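PDB 4GRX: aminotransferase from Paracoccus denitrificans, which probably transfers amino groups from amines or amino acids to carbonyl acceptors, using pyridoxal phosphate as cofactor in the manner of class III omega-aminotransferases. Local coordinates for residues 86-91 and 338-343; 107-112 and 121-126; 132-137 and 164-169; 267-272 and 281-286; 275-280 and 385-390. All coordinates share one frame; numbering follows the deposited sequence.

Contact 1 (86-91 and 338-343); sequences AQYDRF and HPVGCA
V340 and Y88 meet methyl to ring. CG2 of V340 stands 3.6 Å from the centroid of the Y88 ring and 11° off its normal, a CH-pi contact over the middle of one face, while CG1 lies against CE2 nearer the rim. With CG1 anti to the valine's backbone N (chi1 171°) and CG2 beside that N, both branches are presented to the aromatic side chain. The OH of Y88, still beside the valine methyls, is hydrogen-bonded to the carbonyl O of F303 of the second subunit. Replacing Y88 with an alanine would probably leave V340 without the ring face it rests on and that carbonyl without its hydroxyl partner. Q87 runs along the opposing helix instead. Its CB is 3.9 Å from CB of A343. CG of Q87 passes CA of V340 at 3.6 Å, close also to the carbonyl O of P339. The chain then bends at chi2, CD remains beside the A343 methyl, and NE2 ends 3.4 Å from CB of A343. F91, just past the end of its helix, lays CD1 3.9 Å from CB of P339, ring and pyrrolidine crossing obliquely. Helices 86-90 and 339-343 thus run roughly antiparallel, their axes 9.3 Å apart at an angle of 148°, in helix-on-helix packing at the subunit boundary of a class III aminotransferase dimer.

Contact 2 (107-112 and 121-126); sequences MLSEKL and GRVFYT
S109 and Y125 join helix 103-115 to strand 122-126 through their hydroxyls: OG of S109 and OH of Y125 are hydrogen-bonded at 3.1 Å, and either could donate. The serine oxygen comes up at the edge of the phenol, near the ring plane, its chi1 of -66° placing OG beside the serine's own backbone N. Around this polar pair the packing is dense and apolar. CD2 of L108 is 3.7 Å from CE1 of Y125. L112 points back at the phenol, its CD1 on the other side of the ring plane from CD2 of L108 and 4.1 Å from OH of Y125. V123, two residues back on the strand, packs against the same helix face, with CG1 4.1 Å from CD1 of L112 and CG2 3.9 Å from the carbonyl O of S109. A phenylalanine at Y125 would probably leave the S109 hydroxyl without its partner across the contact. The other side of the helix is looser and partly exposed: M107 and E110 point away from the strand, and E110 reaches R22 of the second subunit in a salt bridge. R122 likewise turns from the helix and pairs with E320. Helix and strand axes lie 8.4 Å apart at 129°. L108 also touches helix 339-354, F124 on the strand's other side packs against T135 of helix 129-146, and strand 122-126 forms one edge of the mixed sheet within this chain, antiparallel to strand 307-311.

Contact 3 (132-137 and 164-169); sequences ANDTMV and GVTAVS
D134 and S169 bring the two backbones closest, with their CA atoms 5.7 Å apart. Residues 132-137 are helical throughout, whereas 164-169 begins as a loop and becomes helix only at A167, after T166. T166 is the N-cap of helix 167-172: its OG1 accepts from the backbone N of S169 at 3.2 Å, with an N-H...O angle of 164°. The same hydroxyl donates across the contact to OD2 of D134 at 2.6 Å, using the anti lone pair of that oxygen. Its position between the backbone N and the carbonyl carbon (chi1 73°) lets T166 OG1 serve both partners, so the cap of one helix is tied to a carboxylate on the other. This N-cap lies at the dimer interface of the aminotransferase, and OD1 of D134 accepts from the backbone N of A167 of the second subunit. A water gives OD2 of D134 a second donor at 2.7 Å and accepts in turn from the backbone N of V168 at 3.2 Å. The carboxylate is therefore held through both oxygens near the start of a helix, a setting likely to stabilise its negative charge. CB of V168 packs 3.5 Å from OD2 of D134, the two side chains crossing at about a right angle. One turn along the first helix, V137 and V168 reach toward each other tip to tip, CG2 of V137 being 3.9 Å from CG1 of V168.

Contact 4 (267-272 and 281-286); sequences SDEVIC and WGCLTY
The indole of W281 meets E269 at its edge: CB of E269 lies near the ring plane, 3.7 Å from CE3, and the carboxylate is turned 72° from the indole. The indole NE1 bonds to the carbonyl O of V115. This is the crossover of a beta-alpha-beta unit, where the segment following S267 and D268 of the strand meets the amino end of helix 282-285, with W281 at the N-cap position. CG of E269 lies beside the backbone N (chi1 -62°) and the chain bends at chi2, bringing both oxygens to the first turn. OE1 accepts from the backbone N of G282 at 2.9 Å, on the syn side; OE2 takes the backbone N of C283 at 3.0 Å with its syn lone pair. A third donor, OG of S267, meets OE2 of E269 at 2.9 Å from above the carboxylate plane. Three bonds thus fix the rotation of a buried carboxylate. D268 lies beside the pyridoxal phosphate-lysine at position 297, consistent with the aspartate that faces the pyridine nitrogen in this family. It closes an Asx turn, its OD1 accepting from the backbone N of V270 at 3.1 Å, nearly along the C-O axis.

Contact 5 (275-280 and 385-390); sequences GRTGNT and RGIGFM
Two beta turns meet here, R276 of a type I turn (G275 to G278) against F389 of a type II' turn (I387 to M390). The backbone N of F389 donates to the carbonyl O of R276 at 2.9 Å, with an N-H...O angle of 155°, the donor in the carbonyl plane. In return NH1 of R276 gives a hydrogen bond of 2.8 Å to the carbonyl O of F389. That oxygen sits at the guanidinium edge, practically in its plane, while the donor is tilted 23° from the plane of the F389 carbonyl. The arginine leaves its backbone extended and bends at chi3 (-81°), which turns NH1 back to the F389 carbonyl; CG meanwhile packs 3.8 Å from CB of M390. The type II' turn is the tip of the hairpin formed by strands 381-387 and 390-395, part of a three-stranded antiparallel sheet, and the other turn belongs to the loop leading from strand 265-268 to helix 282-285. G388 takes the positive phi of the II' turn, and its CA makes a CA-H...O contact of 3.4 Å with the carbonyl O of R276, the spot where any CB would collide. R276 NH2 also bonds to S66 OG and W69 O, and NH1 to P437 O. Farther along, CG1 of I387 rests 3.6 Å from the carbonyl O of T277.

Each contact touches the next, from contact 1 to contact 5. Contacts 1 and 2 pack where C342 O is 4.1 Å from L108 CD1; contacts 2 and 3 are neighbours through F124 and T135. Contact 3 reaches contact 4 by a probable hydrogen bond of 3.1 Å between N133 ND2 and D268 OD2, and contacts 4 and 5, with centres 9 Å apart, are joined by a probable one of 3.1 Å between T285 OG1 and N279 OD1. Contacts 3, 4 and 5 lie nearer the ligand: the side chains of N133, M390 and C272 are about 10, 11 and 13 Å from the bound delta-amino valeric acid. Contacts 1, 2 and 3 also touch the second subunit.

Contact 1 (86-91 and 338-343)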
# COMPACT_ATOMS: atom_id res chain seq x y z
N ALA A 86 -0.41 -6.54 -23.29
CA ALA A 86 -0.27 -5.42 -24.23
C ALA A 86 0.39 -4.22 -23.57
O ALA A 86 1.26 -3.59 -24.17
CB ALA A 86 -1.62 -5.03 -24.83
N GLN A 87 0.00 -3.93 -22.33
CA GLN A 87 0.60 -2.80 -21.63
C GLN A 87 2.04 -3.03 -21.21
O GLN A 87 2.84 -2.09 -21.18
CB GLN A 87 -0.24 -2.35 -20.44
CG GLN A 87 0.23 -1.00 -19.88
CD GLN A 87 0.12 0.14 -20.89
OE1 GLN A 87 1.07 0.90 -21.11
NE2 GLN A 87 -1.06 0.25 -21.51
N TYR A 88 2.38 -4.27 -20.90
CA TYR A 88 3.79 -4.60 -20.69
C TYR A 88 4.65 -4.49 -21.96
O TYR A 88 5.82 -4.12 -21.89
CB TYR A 88 3.94 -5.97 -20.02
CG TYR A 88 3.81 -5.88 -18.53
CD1 TYR A 88 4.85 -5.38 -17.75
CD2 TYR A 88 2.64 -6.27 -17.89
CE1 TYR A 88 4.74 -5.29 -16.37
CE2 TYR A 88 2.51 -6.18 -16.51
CZ TYR A 88 3.57 -5.69 -15.75
OH TYR A 88 3.47 -5.60 -14.38
N ASP A 89 4.04 -4.78 -23.11
CA ASP A 89 4.71 -4.62 -24.41
C ASP A 89 4.98 -3.17 -24.69
O ASP A 89 5.94 -2.83 -25.36
CB ASP A 89 3.83 -5.16 -25.55
CG ASP A 89 3.88 -6.67 -25.66
OD1 ASP A 89 4.97 -7.25 -25.48
OD2 ASP A 89 2.81 -7.27 -25.94
N ARG A 90 4.12 -2.32 -24.15
CA ARG A 90 4.06 -0.92 -24.53
C ARG A 90 4.89 -0.06 -23.57
O ARG A 90 5.72 0.75 -24.00
CB ARG A 90 2.59 -0.48 -24.56
CG ARG A 90 2.31 0.88 -25.16
CD ARG A 90 0.87 1.30 -24.86
NE ARG A 90 0.67 2.74 -25.01
CZ ARG A 90 0.66 3.39 -26.18
NH1 ARG A 90 0.85 2.73 -27.31
NH2 ARG A 90 0.48 4.70 -26.21
N PHE A 91 4.67 -0.25 -22.27
CA PHE A 91 5.29 0.58 -21.25
C PHE A 91 5.02 -0.04 -19.90
O PHE A 91 3.94 0.16 -19.34
CB PHE A 91 4.70 1.99 -21.28
CG PHE A 91 5.45 3.00 -20.46
CD1 PHE A 91 4.76 3.94 -19.69
CD2 PHE A 91 6.84 3.04 -20.47
CE1 PHE A 91 5.44 4.89 -18.94
CE2 PHE A 91 7.53 3.99 -19.73
CZ PHE A 91 6.83 4.92 -18.97
N HIS A 338 0.07 3.75 -11.86
CA HIS A 338 0.90 2.85 -12.67
C HIS A 338 0.32 2.61 -14.04
O HIS A 338 -0.88 2.34 -14.17
CB HIS A 338 1.07 1.53 -11.93
CG HIS A 338 2.29 0.77 -12.34
ND1 HIS A 338 2.32 0.01 -13.44
CD2 HIS A 338 3.53 0.65 -11.74
CE1 HIS A 338 3.53 -0.56 -13.56
NE2 HIS A 338 4.27 -0.17 -12.51
N PRO A 339 1.16 2.72 -15.10
CA PRO A 339 0.71 2.50 -16.48
C PRO A 339 0.01 1.15 -16.66
O PRO A 339 -1.11 1.11 -17.17
CB PRO A 339 2.00 2.56 -17.30
CG PRO A 339 3.11 2.50 -16.30
CD PRO A 339 2.57 3.13 -15.06
N VAL A 340 0.65 0.08 -16.22
CA VAL A 340 0.06 -1.25 -16.30
C VAL A 340 -1.29 -1.33 -15.56
O VAL A 340 -2.29 -1.77 -16.12
CB VAL A 340 1.03 -2.34 -15.82
CG1 VAL A 340 0.31 -3.67 -15.70
CG2 VAL A 340 2.20 -2.47 -16.79
N GLY A 341 -1.31 -0.88 -14.32
CA GLY A 341 -2.50 -0.99 -13.50
C GLY A 341 -3.66 -0.17 -14.01
O GLY A 341 -4.82 -0.55 -13.85
N CYS A 342 -3.35 0.97 -14.62
CA CYS A 342 -4.38 1.84 -15.14
C CYS A 342 -5.03 1.23 -16.37
O CYS A 342 -6.25 1.18 -16.46
CB CYS A 342 -3.80 3.22 -15.45
SG CYS A 342 -3.47 4.24 -14.00
N ALA A 343 -4.20 0.74 -17.30
CA ALA A 343 -4.64 -0.03 -18.47
C ALA A 343 -5.59 -1.15 -18.08
O ALA A 343 -6.64 -1.32 -18.70
CB ALA A 343 -3.45 -0.61 -19.21

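Contact 2 (107-112 and 121-126)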
# COMPACT_ATOMS: atom_id res chain seq x y z
N MET A 107 -5.98 8.59 -18.75
CA MET A 107 -7.18 7.93 -19.26
C MET A 107 -8.11 7.41 -18.16
O MET A 107 -9.31 7.71 -18.16
CB MET A 107 -6.80 6.82 -20.24
CG MET A 107 -6.53 7.30 -21.66
SD MET A 107 -5.75 5.99 -22.61
CE MET A 107 -5.74 6.72 -24.26
N LEU A 108 -7.56 6.65 -17.22
CA LEU A 108 -8.37 6.12 -16.11
C LEU A 108 -9.06 7.20 -15.26
O LEU A 108 -10.27 7.11 -15.02
CB LEU A 108 -7.57 5.18 -15.23
CG LEU A 108 -8.47 4.40 -14.27
CD1 LEU A 108 -9.33 3.39 -15.00
CD2 LEU A 108 -7.62 3.73 -13.21
N SER A 109 -8.30 8.21 -14.84
CA SER A 109 -8.88 9.38 -14.15
C SER A 109 -10.16 9.85 -14.85
O SER A 109 -11.22 9.92 -14.24
CB SER A 109 -7.88 10.54 -14.07
OG SER A 109 -6.77 10.24 -13.25
N GLU A 110 -10.05 10.13 -16.15
CA GLU A 110 -11.16 10.57 -16.97
C GLU A 110 -12.31 9.57 -16.94
O GLU A 110 -13.46 9.93 -16.70
CB GLU A 110 -10.68 10.79 -18.39
CG GLU A 110 -11.66 11.51 -19.29
CD GLU A 110 -10.98 12.10 -20.52
OE1 GLU A 110 -10.08 11.44 -21.06
OE2 GLU A 110 -11.34 13.23 -20.93
N LYS A 111 -11.97 8.30 -17.17
CA LYS A 111 -12.95 7.22 -17.15
C LYS A 111 -13.65 7.11 -15.80
O LYS A 111 -14.89 7.04 -15.73
CB LYS A 111 -12.30 5.89 -17.55
CG LYS A 111 -13.23 4.68 -17.55
CD LYS A 111 -14.54 4.87 -18.32
CE LYS A 111 -14.34 5.20 -19.80
NZ LYS A 111 -15.49 4.76 -20.65
N LEU A 112 -12.85 7.13 -14.73
CA LEU A 112 -13.36 7.00 -13.36
C LEU A 112 -14.33 8.09 -12.91
O LEU A 112 -15.34 7.79 -12.29
CB LEU A 112 -12.20 6.87 -12.36
CG LEU A 112 -11.63 5.47 -12.12
CD1 LEU A 112 -10.42 5.55 -11.20
CD2 LEU A 112 -12.68 4.52 -11.56
N GLY A 121 -14.76 15.90 -10.87
CA GLY A 121 -14.00 15.58 -9.69
C GLY A 121 -12.53 15.37 -9.93
O GLY A 121 -12.01 15.69 -10.98
N ARG A 122 -11.84 14.84 -8.92
CA ARG A 122 -10.42 14.54 -9.02
C ARG A 122 -10.09 13.16 -8.43
O ARG A 122 -10.81 12.63 -7.58
CB ARG A 122 -9.55 15.65 -8.39
CG ARG A 122 -9.57 16.98 -9.13
CD ARG A 122 -8.38 17.86 -8.76
NE ARG A 122 -8.54 19.25 -9.21
CZ ARG A 122 -8.16 19.71 -10.40
NH1 ARG A 122 -7.59 18.91 -11.28
NH2 ARG A 122 -8.35 20.99 -10.72
N VAL A 123 -8.98 12.60 -8.89
CA VAL A 123 -8.60 11.23 -8.59
C VAL A 123 -7.14 11.20 -8.10
O VAL A 123 -6.23 11.74 -8.75
CB VAL A 123 -8.76 10.32 -9.84
CG1 VAL A 123 -8.61 8.85 -9.50
CG2 VAL A 123 -10.11 10.56 -10.52
N PHE A 124 -6.92 10.57 -6.94
CA PHE A 124 -5.58 10.27 -6.45
C PHE A 124 -5.38 8.74 -6.32
O PHE A 124 -6.31 8.02 -5.95
CB PHE A 124 -5.32 10.97 -5.12
CG PHE A 124 -3.87 10.92 -4.67
CD1 PHE A 124 -2.92 11.79 -5.23
CD2 PHE A 124 -3.46 10.00 -3.69
CE1 PHE A 124 -1.59 11.74 -4.82
CE2 PHE A 124 -2.13 9.96 -3.28
CZ PHE A 124 -1.20 10.82 -3.85
N TYR A 125 -4.18 8.25 -6.63
CA TYR A 125 -3.97 6.79 -6.68
C TYR A 125 -3.15 6.19 -5.53
O TYR A 125 -2.29 6.86 -4.95
CB TYR A 125 -3.40 6.36 -8.04
CG TYR A 125 -4.33 6.60 -9.21
CD1 TYR A 125 -5.38 5.72 -9.47
CD2 TYR A 125 -4.16 7.70 -10.05
CE1 TYR A 125 -6.25 5.94 -10.53
CE2 TYR A 125 -5.02 7.92 -11.11
CZ TYR A 125 -6.06 7.04 -11.35
OH TYR A 125 -6.92 7.25 -12.41
N THR A 126 -3.44 4.93 -5.23
CA THR A 126 -2.69 4.16 -4.24
C THR A 126 -2.49 2.75 -4.76
O THR A 126 -2.91 2.42 -5.89
CB THR A 126 -3.47 4.05 -2.92
OG1 THR A 126 -4.70 3.37 -3.15
CG2 THR A 126 -3.75 5.40 -2.34

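Contact 3 (132-137 and 164-169)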
# COMPACT_ATOMS: atom_id res chain seq x y z
N ALA A 132 -5.54 3.86 0.42
CA ALA A 132 -6.54 4.83 0.00
C ALA A 132 -7.33 5.44 1.18
O ALA A 132 -7.53 6.65 1.24
CB ALA A 132 -7.48 4.21 -1.01
N ASN A 133 -7.77 4.60 2.13
CA ASN A 133 -8.44 5.13 3.32
C ASN A 133 -7.50 5.96 4.19
O ASN A 133 -7.86 7.05 4.65
CB ASN A 133 -9.10 4.00 4.13
CG ASN A 133 -10.41 3.53 3.51
OD1 ASN A 133 -11.24 4.36 3.09
ND2 ASN A 133 -10.59 2.22 3.42
N ASP A 134 -6.29 5.43 4.39
CA ASP A 134 -5.22 6.16 5.04
C ASP A 134 -4.96 7.55 4.39
O ASP A 134 -4.92 8.58 5.10
CB ASP A 134 -3.97 5.30 5.04
CG ASP A 134 -2.99 5.73 6.10
OD1 ASP A 134 -2.52 6.89 6.03
OD2 ASP A 134 -2.71 4.92 7.02
N THR A 135 -4.78 7.56 3.07
CA THR A 135 -4.65 8.79 2.29
C THR A 135 -5.84 9.72 2.52
O THR A 135 -5.65 10.94 2.69
CB THR A 135 -4.51 8.48 0.78
OG1 THR A 135 -3.23 7.90 0.51
CG2 THR A 135 -4.69 9.74 -0.08
N MET A 136 -7.06 9.16 2.53
CA MET A 136 -8.29 9.95 2.68
C MET A 136 -8.33 10.70 4.01
O MET A 136 -8.75 11.85 4.06
CB MET A 136 -9.56 9.10 2.54
CG MET A 136 -10.84 9.94 2.48
SD MET A 136 -10.90 10.96 0.99
CE MET A 136 -11.13 12.61 1.69
N VAL A 137 -7.90 10.02 5.07
CA VAL A 137 -7.85 10.64 6.37
C VAL A 137 -6.86 11.81 6.34
O VAL A 137 -7.19 12.90 6.78
CB VAL A 137 -7.50 9.62 7.47
CG1 VAL A 137 -7.42 10.31 8.83
CG2 VAL A 137 -8.55 8.53 7.52
N GLY A 164 -9.33 -1.39 6.50
CA GLY A 164 -7.99 -1.79 6.13
C GLY A 164 -7.05 -2.12 7.27
O GLY A 164 -7.47 -2.26 8.42
N VAL A 165 -5.76 -2.25 6.96
CA VAL A 165 -4.79 -2.74 7.92
C VAL A 165 -3.62 -1.83 8.26
O VAL A 165 -2.81 -2.22 9.09
CB VAL A 165 -4.25 -4.16 7.57
CG1 VAL A 165 -5.37 -5.20 7.52
CG2 VAL A 165 -3.43 -4.14 6.28
N THR A 166 -3.50 -0.63 7.68
CA THR A 166 -2.49 0.31 8.20
C THR A 166 -2.93 0.78 9.60
O THR A 166 -4.11 0.62 9.96
CB THR A 166 -2.27 1.56 7.31
OG1 THR A 166 -3.40 2.43 7.43
CG2 THR A 166 -2.02 1.19 5.84
N ALA A 167 -2.01 1.36 10.38
CA ALA A 167 -2.38 1.81 11.73
C ALA A 167 -3.70 2.59 11.71
O ALA A 167 -4.58 2.36 12.57
CB ALA A 167 -1.27 2.64 12.38
N VAL A 168 -3.84 3.49 10.74
CA VAL A 168 -5.03 4.35 10.67
C VAL A 168 -6.28 3.59 10.18
O VAL A 168 -7.30 3.62 10.85
CB VAL A 168 -4.76 5.62 9.82
CG1 VAL A 168 -6.05 6.36 9.51
CG2 VAL A 168 -3.81 6.52 10.56
N SER A 169 -6.18 2.91 9.03
CA SER A 169 -7.28 2.11 8.50
C SER A 169 -7.71 0.96 9.43
O SER A 169 -8.87 0.56 9.44
CB SER A 169 -7.00 1.62 7.06
OG SER A 169 -5.71 1.03 6.92
O HOH W 1 -1.18 4.44 9.24

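Contact 4 (267-272 and 281-286)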
# COMPACT_ATOMS: atom_id res chain seq x y z
N SER A 267 -17.67 7.32 1.05
CA SER A 267 -18.18 5.99 0.77
C SER A 267 -17.08 5.01 0.40
O SER A 267 -16.43 5.14 -0.64
CB SER A 267 -19.25 6.03 -0.33
OG SER A 267 -19.81 4.73 -0.52
N ASP A 268 -16.87 4.03 1.25
CA ASP A 268 -15.89 2.99 0.97
C ASP A 268 -16.50 1.95 0.02
O ASP A 268 -17.22 1.05 0.44
CB ASP A 268 -15.38 2.36 2.28
CG ASP A 268 -14.16 1.47 2.06
OD1 ASP A 268 -13.91 1.10 0.88
OD2 ASP A 268 -13.49 1.14 3.06
N GLU A 269 -16.19 2.11 -1.26
CA GLU A 269 -16.71 1.27 -2.33
C GLU A 269 -15.66 0.24 -2.76
O GLU A 269 -15.64 -0.20 -3.91
CB GLU A 269 -17.08 2.15 -3.53
CG GLU A 269 -18.18 3.18 -3.26
CD GLU A 269 -19.57 2.56 -3.25
OE1 GLU A 269 -19.70 1.34 -3.52
OE2 GLU A 269 -20.55 3.28 -2.98
N VAL A 270 -14.78 -0.14 -1.85
CA VAL A 270 -13.73 -1.09 -2.20
C VAL A 270 -14.29 -2.47 -2.61
O VAL A 270 -13.68 -3.17 -3.42
CB VAL A 270 -12.65 -1.20 -1.09
CG1 VAL A 270 -11.87 -2.50 -1.21
CG2 VAL A 270 -11.69 -0.03 -1.19
N ILE A 271 -15.45 -2.85 -2.06
CA ILE A 271 -16.12 -4.11 -2.41
C ILE A 271 -17.38 -3.86 -3.24
O ILE A 271 -17.77 -4.70 -4.07
CB ILE A 271 -16.47 -4.94 -1.17
CG1 ILE A 271 -15.21 -5.61 -0.63
CG2 ILE A 271 -17.53 -5.98 -1.50
CD1 ILE A 271 -15.43 -6.31 0.68
N CYS A 272 -18.01 -2.71 -3.01
CA CYS A 272 -19.30 -2.43 -3.59
C CYS A 272 -19.16 -1.78 -4.96
O CYS A 272 -20.11 -1.75 -5.75
CB CYS A 272 -20.16 -1.59 -2.63
SG CYS A 272 -20.65 -2.48 -1.13
N TRP A 281 -22.24 1.21 -8.07
CA TRP A 281 -21.80 1.64 -6.76
C TRP A 281 -22.82 1.26 -5.77
O TRP A 281 -24.02 1.28 -6.06
CB TRP A 281 -21.60 3.15 -6.72
CG TRP A 281 -20.64 3.65 -7.76
CD1 TRP A 281 -20.94 4.36 -8.93
CD2 TRP A 281 -19.18 3.47 -7.78
NE1 TRP A 281 -19.79 4.63 -9.63
CE2 TRP A 281 -18.71 4.13 -9.01
CE3 TRP A 281 -18.26 2.86 -6.94
CZ2 TRP A 281 -17.37 4.15 -9.36
CZ3 TRP A 281 -16.91 2.90 -7.31
CH2 TRP A 281 -16.48 3.53 -8.48
N GLY A 282 -22.36 0.95 -4.56
CA GLY A 282 -23.24 0.73 -3.42
C GLY A 282 -24.11 1.93 -3.09
O GLY A 282 -25.27 1.76 -2.71
N CYS A 283 -23.56 3.13 -3.24
CA CYS A 283 -24.32 4.35 -3.00
C CYS A 283 -25.41 4.60 -4.06
O CYS A 283 -26.40 5.29 -3.80
CB CYS A 283 -23.40 5.55 -2.82
SG CYS A 283 -22.29 5.88 -4.21
N LEU A 284 -25.25 4.05 -5.26
CA LEU A 284 -26.37 4.00 -6.18
C LEU A 284 -27.46 3.08 -5.62
O LEU A 284 -28.61 3.50 -5.54
CB LEU A 284 -25.94 3.56 -7.59
CG LEU A 284 -25.02 4.52 -8.35
CD1 LEU A 284 -24.51 3.91 -9.65
CD2 LEU A 284 -25.65 5.88 -8.59
N THR A 285 -27.09 1.87 -5.20
CA THR A 285 -28.05 0.86 -4.73
C THR A 285 -28.88 1.34 -3.54
O THR A 285 -30.07 1.06 -3.45
CB THR A 285 -27.36 -0.48 -4.39
OG1 THR A 285 -26.70 -0.99 -5.56
CG2 THR A 285 -28.37 -1.53 -3.89
N TYR A 286 -28.23 2.07 -2.64
CA TYR A 286 -28.86 2.57 -1.43
C TYR A 286 -29.19 4.04 -1.52
O TYR A 286 -29.58 4.66 -0.53
CB TYR A 286 -28.00 2.22 -0.20
CG TYR A 286 -28.03 0.74 0.07
CD1 TYR A 286 -29.12 0.15 0.72
CD2 TYR A 286 -27.01 -0.10 -0.38
CE1 TYR A 286 -29.19 -1.21 0.95
CE2 TYR A 286 -27.07 -1.46 -0.16
CZ TYR A 286 -28.16 -2.01 0.49
OH TYR A 286 -28.22 -3.37 0.70

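Contact 5 (275-280 and 385-390)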
# COMPACT_ATOMS: atom_id res chain seq x y z
N GLY A 275 -20.44 -3.33 -9.22
CA GLY A 275 -21.39 -4.41 -9.49
C GLY A 275 -21.93 -5.37 -8.44
O GLY A 275 -23.09 -5.77 -8.52
N ARG A 276 -21.11 -5.76 -7.48
CA ARG A 276 -21.51 -6.81 -6.56
C ARG A 276 -22.89 -6.57 -5.90
O ARG A 276 -23.61 -7.53 -5.56
CB ARG A 276 -20.41 -7.09 -5.53
CG ARG A 276 -20.47 -8.47 -4.90
CD ARG A 276 -19.21 -8.81 -4.11
NE ARG A 276 -18.11 -9.28 -4.96
CZ ARG A 276 -18.05 -10.48 -5.56
NH1 ARG A 276 -19.03 -11.37 -5.42
NH2 ARG A 276 -17.00 -10.79 -6.31
N THR A 277 -23.27 -5.30 -5.77
CA THR A 277 -24.48 -4.90 -5.06
C THR A 277 -25.72 -4.92 -5.93
O THR A 277 -26.84 -4.89 -5.41
CB THR A 277 -24.34 -3.46 -4.54
OG1 THR A 277 -23.69 -2.63 -5.53
CG2 THR A 277 -23.56 -3.48 -3.22
N GLY A 278 -25.50 -4.94 -7.25
CA GLY A 278 -26.59 -4.83 -8.22
C GLY A 278 -26.46 -3.55 -9.04
O GLY A 278 -27.30 -3.27 -9.88
N ASN A 279 -25.39 -2.80 -8.79
CA ASN A 279 -25.15 -1.51 -9.45
C ASN A 279 -23.69 -1.16 -9.52
O ASN A 279 -22.87 -1.86 -8.96
CB ASN A 279 -25.86 -0.40 -8.71
CG ASN A 279 -27.31 -0.33 -9.07
OD1 ASN A 279 -28.17 -0.72 -8.28
ND2 ASN A 279 -27.59 0.11 -10.30
N THR A 280 -23.37 -0.05 -10.19
CA THR A 280 -21.98 0.36 -10.34
C THR A 280 -21.38 0.76 -8.99
O THR A 280 -20.17 0.66 -8.78
CB THR A 280 -21.86 1.52 -11.35
OG1 THR A 280 -22.57 1.18 -12.54
CG2 THR A 280 -20.40 1.81 -11.70
N ARG A 385 -28.74 -13.13 4.58
CA ARG A 385 -28.72 -11.70 4.29
C ARG A 385 -27.74 -11.38 3.17
O ARG A 385 -26.80 -12.15 2.90
CB ARG A 385 -28.35 -10.88 5.54
CG ARG A 385 -27.03 -11.31 6.16
CD ARG A 385 -26.55 -10.39 7.28
NE ARG A 385 -25.18 -10.78 7.60
CZ ARG A 385 -24.83 -11.59 8.60
NH1 ARG A 385 -25.73 -12.08 9.44
NH2 ARG A 385 -23.56 -11.91 8.76
N GLY A 386 -27.96 -10.24 2.52
CA GLY A 386 -27.07 -9.76 1.48
C GLY A 386 -27.86 -9.19 0.33
O GLY A 386 -29.03 -8.83 0.47
N ILE A 387 -27.21 -9.15 -0.83
CA ILE A 387 -27.77 -8.53 -2.02
C ILE A 387 -26.87 -8.86 -3.22
O ILE A 387 -25.67 -9.14 -3.04
CB ILE A 387 -27.94 -7.01 -1.79
CG1 ILE A 387 -28.83 -6.38 -2.87
CG2 ILE A 387 -26.57 -6.33 -1.63
CD1 ILE A 387 -29.38 -5.02 -2.48
N GLY A 388 -27.44 -8.83 -4.43
CA GLY A 388 -26.67 -9.09 -5.64
C GLY A 388 -25.85 -10.36 -5.52
O GLY A 388 -26.39 -11.43 -5.26
N PHE A 389 -24.54 -10.24 -5.68
CA PHE A 389 -23.64 -11.39 -5.52
C PHE A 389 -22.78 -11.29 -4.26
O PHE A 389 -21.58 -11.60 -4.29
CB PHE A 389 -22.75 -11.55 -6.74
CG PHE A 389 -23.28 -12.49 -7.78
CD1 PHE A 389 -24.66 -12.64 -7.98
CD2 PHE A 389 -22.40 -13.22 -8.59
CE1 PHE A 389 -25.14 -13.50 -8.95
CE2 PHE A 389 -22.88 -14.07 -9.56
CZ PHE A 389 -24.26 -14.22 -9.75
N MET A 390 -23.38 -10.85 -3.16
CA MET A 390 -22.71 -10.88 -1.86
C MET A 390 -23.70 -11.27 -0.77
O MET A 390 -24.74 -10.64 -0.59
CB MET A 390 -21.99 -9.56 -1.58
CG MET A 390 -22.87 -8.34 -1.40
SD MET A 390 -21.92 -6.82 -1.25
CE MET A 390 -20.94 -7.07 0.23